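Local coordinates for protein ATPase associated with various cellular activities, AAA_5 (Staphylothermus marinus, PDB 6N0S) that forms the N-terminal EVE-like, PUA-related domain of an McrB restriction-system protein, probably recognising nucleic acid, while the whole protein probably hydrolyses ATP, at residues L49-Y60 / T72-K81. Residues are numbered along the deposited sequence; the frame is centred on the assembly and turned at random.
Sequences LEKFGELKIIHY and TFIGESVLSK
Leu55 and Leu79 exchange two nearly straight backbone hydrogen bonds, Leu55 N to Leu79 O at 2.8 Å and the reverse; Ile57 and Ser77 repeat the pattern, so strands 54-61 and 72-80 form an antiparallel hairpin within the five-stranded sheet. Opposite His59 lies a classic beta bulge, Ile74 and Gly75: His59 N bonds Gly75 O and Ile74 N bonds His59 O. At the other end Gly53, whose positive phi (80°) suits glycine, ends helix 39-52; its O accepts Lys81 N. Lys81 NZ reaches Glu50 O at 3.2 Å, an ammonium probably suited to the helix's C-terminal carbonyls.

Among the side chains, His59 NE2 meets Ser77 OG at 2.9 Å, the hydroxyl lying near the ring plane. Ser77 is small enough to fit beside the ring, and Glu15 binds ND1, so both imidazole nitrogens are engaged.

On that face Leu79 CD2 lies beside Leu55 CD1. On the other, with CG beside its backbone N (chi1 -56°), Phe73 receives Tyr60 CD1 over one ring face at 3.6 Å and touches Ile58 CG2. Replacing Phe73 by alanine is likely to leave both without cover.

The chemistry implies a backbone-zipped hairpin whose buried His59-Ser77 pair, with Glu15, probably fixes the imidazole's rotation.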
ATOM      1  N   LEU A  49     -12.921  -3.895   3.719  1.00 41.81           N
ATOM      2  CA  LEU A  49     -12.532  -4.504   4.982  1.00 46.60           C
ATOM      3  C   LEU A  49     -13.753  -4.808   5.827  1.00 52.74           C
ATOM      4  O   LEU A  49     -13.831  -5.869   6.463  1.00 47.84           O
ATOM      5  CB  LEU A  49     -11.589  -3.582   5.748  1.00 42.75           C
ATOM      6  CG  LEU A  49     -11.197  -4.089   7.126  1.00 47.94           C
ATOM      7  CD1 LEU A  49     -10.420  -5.365   6.973  1.00 46.85           C
ATOM      8  CD2 LEU A  49     -10.391  -3.071   7.859  1.00 43.92           C
ATOM      9  N   GLU A  50     -14.712  -3.873   5.849  1.00 48.54           N
ATOM     10  CA  GLU A  50     -15.927  -4.043   6.639  1.00 54.29           C
ATOM     11  C   GLU A  50     -16.703  -5.267   6.181  1.00 49.01           C
ATOM     12  O   GLU A  50     -17.167  -6.062   7.002  1.00 53.04           O
ATOM     13  CB  GLU A  50     -16.792  -2.779   6.535  1.00 50.50           C
ATOM     14  CG  GLU A  50     -18.005  -2.714   7.474  1.00 62.13           C
ATOM     15  CD  GLU A  50     -19.231  -1.995   6.854  1.00 67.05           C
ATOM     16  OE1 GLU A  50     -20.353  -2.565   6.881  1.00 67.10           O
ATOM     17  OE2 GLU A  50     -19.067  -0.865   6.340  1.00 67.48           O
ATOM     18  N   LYS A  51     -16.837  -5.451   4.873  1.00 49.77           N
ATOM     19  CA  LYS A  51     -17.589  -6.590   4.377  1.00 41.67           C
ATOM     20  C   LYS A  51     -16.787  -7.896   4.412  1.00 54.56           C
ATOM     21  O   LYS A  51     -17.372  -8.953   4.652  1.00 47.09           O
ATOM     22  CB  LYS A  51     -18.095  -6.313   2.959  1.00 43.19           C
ATOM     23  CG  LYS A  51     -19.096  -5.154   2.869  1.00 53.14           C
ATOM     24  CD  LYS A  51     -20.196  -5.274   3.938  1.00 54.58           C
ATOM     25  CE  LYS A  51     -21.548  -4.826   3.456  1.00 61.84           C
ATOM     26  NZ  LYS A  51     -22.603  -5.247   4.432  1.00 69.83           N
ATOM     27  N   PHE A  52     -15.468  -7.875   4.202  1.00 48.62           N
ATOM     28  CA  PHE A  52     -14.734  -9.133   4.108  1.00 44.80           C
ATOM     29  C   PHE A  52     -13.983  -9.523   5.377  1.00 45.42           C
ATOM     30  O   PHE A  52     -13.560 -10.676   5.486  1.00 46.81           O
ATOM     31  CB  PHE A  52     -13.749  -9.078   2.945  1.00 45.42           C
ATOM     32  CG  PHE A  52     -14.399  -9.018   1.608  1.00 48.71           C
ATOM     33  CD1 PHE A  52     -14.946 -10.145   1.042  1.00 50.58           C
ATOM     34  CD2 PHE A  52     -14.448  -7.829   0.911  1.00 44.77           C
ATOM     35  CE1 PHE A  52     -15.540 -10.095  -0.203  1.00 48.88           C
ATOM     36  CE2 PHE A  52     -15.022  -7.761  -0.312  1.00 39.70           C
ATOM     37  CZ  PHE A  52     -15.588  -8.906  -0.885  1.00 50.92           C
ATOM     38  N   GLY A  53     -13.787  -8.604   6.321  1.00 48.28           N
ATOM     39  CA  GLY A  53     -13.112  -8.917   7.568  1.00 44.83           C
ATOM     40  C   GLY A  53     -11.597  -8.948   7.470  1.00 44.70           C
ATOM     41  O   GLY A  53     -10.889  -8.458   8.359  1.00 46.34           O
ATOM     42  N   GLU A  54     -11.087  -9.536   6.394  1.00 44.46           N
ATOM     43  CA  GLU A  54      -9.652  -9.629   6.165  1.00 44.97           C
ATOM     44  C   GLU A  54      -9.385  -9.468   4.673  1.00 45.28           C
ATOM     45  O   GLU A  54     -10.059 -10.092   3.851  1.00 43.94           O
ATOM     46  CB  GLU A  54      -9.137 -10.968   6.694  1.00 45.47           C
ATOM     47  CG  GLU A  54      -7.674 -11.209   6.441  1.00 55.61           C
ATOM     48  CD  GLU A  54      -7.111 -12.463   7.136  1.00 61.29           C
ATOM     49  OE1 GLU A  54      -7.483 -12.751   8.297  1.00 62.29           O
ATOM     50  OE2 GLU A  54      -6.281 -13.156   6.504  1.00 61.67           O
ATOM     51  N   LEU A  55      -8.452  -8.602   4.305  1.00 39.31           N
ATOM     52  CA  LEU A  55      -8.094  -8.419   2.905  1.00 36.73           C
ATOM     53  C   LEU A  55      -6.686  -8.938   2.650  1.00 39.53           C
ATOM     54  O   LEU A  55      -5.835  -8.945   3.548  1.00 39.69           O
ATOM     55  CB  LEU A  55      -8.177  -6.933   2.497  1.00 38.26           C
ATOM     56  CG  LEU A  55      -9.415  -6.115   2.821  1.00 42.29           C
ATOM     57  CD1 LEU A  55      -9.190  -4.682   2.429  1.00 39.05           C
ATOM     58  CD2 LEU A  55     -10.638  -6.667   2.086  1.00 39.11           C
ATOM     59  N   LYS A  56      -6.451  -9.396   1.423  1.00 34.21           N
ATOM     60  CA  LYS A  56      -5.114  -9.768   0.979  1.00 33.57           C
ATOM     61  C   LYS A  56      -4.517  -8.645   0.120  1.00 35.71           C
ATOM     62  O   LYS A  56      -5.139  -8.202  -0.857  1.00 32.04           O
ATOM     63  CB  LYS A  56      -5.142 -11.065   0.167  1.00 40.11           C
ATOM     64  CG  LYS A  56      -5.871 -12.215   0.799  1.00 48.91           C
ATOM     65  CD  LYS A  56      -5.053 -12.938   1.838  1.00 49.84           C
ATOM     66  CE  LYS A  56      -5.840 -13.124   3.151  1.00 60.35           C
ATOM     67  NZ  LYS A  56      -7.081 -13.927   3.009  1.00 63.67           N
ATOM     68  N   ILE A  57      -3.312  -8.199   0.470  1.00 33.70           N
ATOM     69  CA  ILE A  57      -2.648  -7.083  -0.194  1.00 31.29           C
ATOM     70  C   ILE A  57      -1.421  -7.605  -0.914  1.00 32.03           C
ATOM     71  O   ILE A  57      -0.523  -8.198  -0.296  1.00 32.42           O
ATOM     72  CB  ILE A  57      -2.255  -5.989   0.809  1.00 33.36           C
ATOM     73  CG1 ILE A  57      -3.441  -5.595   1.682  1.00 27.70           C
ATOM     74  CG2 ILE A  57      -1.650  -4.774   0.084  1.00 33.14           C
ATOM     75  CD1 ILE A  57      -4.594  -5.001   0.992  1.00 33.60           C
ATOM     76  N   ILE A  58      -1.371  -7.401  -2.203  1.00 28.38           N
ATOM     77  CA  ILE A  58      -0.154  -7.639  -2.967  1.00 31.51           C
ATOM     78  C   ILE A  58       0.574  -6.316  -3.159  1.00 31.79           C
ATOM     79  O   ILE A  58      -0.038  -5.292  -3.476  1.00 31.46           O
ATOM     80  CB  ILE A  58      -0.477  -8.297  -4.310  1.00 34.49           C
ATOM     81  CG1 ILE A  58      -1.077  -9.693  -4.076  1.00 34.54           C
ATOM     82  CG2 ILE A  58       0.763  -8.380  -5.133  1.00 28.70           C
ATOM     83  CD1 ILE A  58      -1.437 -10.378  -5.403  1.00 38.49           C
ATOM     84  N   HIS A  59       1.890  -6.337  -2.979  1.00 28.09           N
ATOM     85  CA  HIS A  59       2.726  -5.136  -2.989  1.00 30.00           C
ATOM     86  C   HIS A  59       3.477  -5.045  -4.314  1.00 29.42           C
ATOM     87  O   HIS A  59       4.223  -5.965  -4.687  1.00 35.25           O
ATOM     88  CB  HIS A  59       3.690  -5.141  -1.794  1.00 31.46           C
ATOM     89  CG  HIS A  59       2.976  -5.127  -0.473  1.00 29.64           C
ATOM     90  ND1 HIS A  59       2.535  -3.964   0.116  1.00 29.30           N
ATOM     91  CD2 HIS A  59       2.574  -6.136   0.338  1.00 31.76           C
ATOM     92  CE1 HIS A  59       1.908  -4.254   1.246  1.00 29.80           C
ATOM     93  NE2 HIS A  59       1.905  -5.568   1.395  1.00 29.74           N
ATOM     94  N   TYR A  60       3.259  -3.948  -5.023  1.00 33.53           N
ATOM     95  CA  TYR A  60       3.838  -3.703  -6.337  1.00 29.86           C
ATOM     96  C   TYR A  60       4.811  -2.531  -6.261  1.00 34.11           C
ATOM     97  O   TYR A  60       4.559  -1.536  -5.566  1.00 31.57           O
ATOM     98  CB  TYR A  60       2.710  -3.390  -7.349  1.00 34.79           C
ATOM     99  CG  TYR A  60       3.181  -2.907  -8.701  1.00 33.22           C
ATOM    100  CD1 TYR A  60       3.573  -3.802  -9.680  1.00 37.49           C
ATOM    101  CD2 TYR A  60       3.216  -1.562  -9.000  1.00 37.25           C
ATOM    102  CE1 TYR A  60       3.984  -3.373 -10.919  1.00 39.27           C
ATOM    103  CE2 TYR A  60       3.624  -1.120 -10.238  1.00 43.90           C
ATOM    104  CZ  TYR A  60       4.024  -2.030 -11.187  1.00 39.26           C
ATOM    105  OH  TYR A  60       4.450  -1.596 -12.414  1.00 48.97           O
ATOM    106  N   THR A  72       7.559  -4.956 -10.543  1.00 32.84           N
ATOM    107  CA  THR A  72       7.425  -6.325 -10.057  1.00 36.32           C
ATOM    108  C   THR A  72       6.528  -6.333  -8.834  1.00 38.54           C
ATOM    109  O   THR A  72       6.433  -5.347  -8.094  1.00 33.78           O
ATOM    110  CB  THR A  72       8.806  -6.977  -9.734  1.00 46.45           C
ATOM    111  OG1 THR A  72       9.174  -6.729  -8.380  1.00 49.29           O
ATOM    112  CG2 THR A  72       9.874  -6.396 -10.606  1.00 44.60           C
ATOM    113  N   PHE A  73       5.849  -7.457  -8.646  1.00 35.71           N
ATOM    114  CA  PHE A  73       5.115  -7.716  -7.423  1.00 35.55           C
ATOM    115  C   PHE A  73       6.067  -8.467  -6.505  1.00 34.36           C
ATOM    116  O   PHE A  73       6.558  -9.536  -6.873  1.00 33.94           O
ATOM    117  CB  PHE A  73       3.844  -8.516  -7.712  1.00 32.85           C
ATOM    118  CG  PHE A  73       2.947  -7.854  -8.713  1.00 30.79           C
ATOM    119  CD1 PHE A  73       3.126  -8.071 -10.060  1.00 35.37           C
ATOM    120  CD2 PHE A  73       1.954  -7.003  -8.308  1.00 33.49           C
ATOM    121  CE1 PHE A  73       2.319  -7.458 -11.005  1.00 37.26           C
ATOM    122  CE2 PHE A  73       1.114  -6.377  -9.256  1.00 34.04           C
ATOM    123  CZ  PHE A  73       1.324  -6.592 -10.592  1.00 32.72           C
ATOM    124  N   ILE A  74       6.325  -7.926  -5.323  1.00 31.82           N
ATOM    125  CA  ILE A  74       7.387  -8.476  -4.489  1.00 38.84           C
ATOM    126  C   ILE A  74       6.888  -9.342  -3.332  1.00 38.01           C
ATOM    127  O   ILE A  74       7.666 -10.135  -2.790  1.00 40.71           O
ATOM    128  CB  ILE A  74       8.319  -7.363  -3.947  1.00 36.26           C
ATOM    129  CG1 ILE A  74       7.570  -6.396  -3.017  1.00 41.02           C
ATOM    130  CG2 ILE A  74       9.039  -6.649  -5.117  1.00 39.34           C
ATOM    131  CD1 ILE A  74       8.548  -5.472  -2.258  1.00 42.07           C
ATOM    132  N   GLY A  75       5.637  -9.204  -2.924  1.00 36.23           N
ATOM    133  CA  GLY A  75       5.155  -9.994  -1.806  1.00 31.51           C
ATOM    134  C   GLY A  75       3.722  -9.646  -1.497  1.00 31.74           C
ATOM    135  O   GLY A  75       3.099  -8.829  -2.192  1.00 31.55           O
ATOM    136  N   GLU A  76       3.208 -10.251  -0.428  1.00 32.83           N
ATOM    137  CA  GLU A  76       1.837  -9.975  -0.036  1.00 37.16           C
ATOM    138  C   GLU A  76       1.695 -10.016   1.470  1.00 34.29           C
ATOM    139  O   GLU A  76       2.550 -10.539   2.178  1.00 35.10           O
ATOM    140  CB  GLU A  76       0.867 -10.956  -0.708  1.00 37.42           C
ATOM    141  CG  GLU A  76       1.186 -12.430  -0.526  1.00 43.56           C
ATOM    142  CD  GLU A  76       0.089 -13.295  -1.116  1.00 45.60           C
ATOM    143  OE1 GLU A  76      -0.930 -13.497  -0.407  1.00 43.12           O
ATOM    144  OE2 GLU A  76       0.238 -13.705  -2.292  1.00 40.63           O
ATOM    145  N   SER A  77       0.613  -9.417   1.955  1.00 31.03           N
ATOM    146  CA  SER A  77       0.337  -9.320   3.377  1.00 36.63           C
ATOM    147  C   SER A  77      -1.167  -9.360   3.586  1.00 36.26           C
ATOM    148  O   SER A  77      -1.941  -9.497   2.635  1.00 36.75           O
ATOM    149  CB  SER A  77       0.929  -8.044   3.976  1.00 33.89           C
ATOM    150  OG  SER A  77       0.341  -6.935   3.359  1.00 39.27           O
ATOM    151  N   VAL A  78      -1.579  -9.146   4.830  1.00 34.58           N
ATOM    152  CA  VAL A  78      -2.968  -9.284   5.248  1.00 41.43           C
ATOM    153  C   VAL A  78      -3.370  -8.017   5.992  1.00 38.91           C
ATOM    154  O   VAL A  78      -2.621  -7.516   6.838  1.00 39.15           O
ATOM    155  CB  VAL A  78      -3.168 -10.534   6.139  1.00 48.22           C
ATOM    156  CG1 VAL A  78      -4.579 -10.619   6.648  1.00 51.78           C
ATOM    157  CG2 VAL A  78      -2.857 -11.802   5.360  1.00 49.02           C
ATOM    158  N   LEU A  79      -4.535  -7.487   5.653  1.00 36.56           N
ATOM    159  CA  LEU A  79      -5.117  -6.329   6.319  1.00 37.84           C
ATOM    160  C   LEU A  79      -6.380  -6.794   7.043  1.00 42.17           C
ATOM    161  O   LEU A  79      -7.404  -7.052   6.401  1.00 41.10           O
ATOM    162  CB  LEU A  79      -5.419  -5.240   5.287  1.00 36.66           C
ATOM    163  CG  LEU A  79      -6.320  -4.085   5.709  1.00 40.69           C
ATOM    164  CD1 LEU A  79      -5.868  -3.508   6.925  1.00 45.17           C
ATOM    165  CD2 LEU A  79      -6.352  -2.996   4.636  1.00 46.84           C
ATOM    166  N   SER A  80      -6.314  -6.880   8.369  1.00 43.28           N
ATOM    167  CA  SER A  80      -7.350  -7.522   9.173  1.00 45.09           C
ATOM    168  C   SER A  80      -8.008  -6.518  10.102  1.00 43.56           C
ATOM    169  O   SER A  80      -7.371  -5.579  10.576  1.00 43.67           O
ATOM    170  CB  SER A  80      -6.785  -8.658  10.023  1.00 44.83           C
ATOM    171  OG  SER A  80      -6.158  -8.137  11.187  1.00 51.64           O
ATOM    172  N   LYS A  81      -9.302  -6.733  10.363  1.00 44.24           N
ATOM    173  CA  LYS A  81     -10.035  -5.849  11.255  1.00 48.95           C
ATOM    174  C   LYS A  81      -9.494  -5.926  12.671  1.00 49.43           C
ATOM    175  O   LYS A  81      -9.447  -4.910  13.376  1.00 49.52           O
ATOM    176  CB  LYS A  81     -11.530  -6.195  11.211  1.00 58.63           C
ATOM    177  CG  LYS A  81     -12.460  -5.007  11.518  1.00 55.33           C
ATOM    178  CD  LYS A  81     -13.945  -5.384  11.407  1.00 71.58           C
ATOM    179  CE  LYS A  81     -14.392  -5.703   9.972  1.00 60.49           C
ATOM    180  NZ  LYS A  81     -15.861  -6.024   9.922  1.00 67.67           N
TER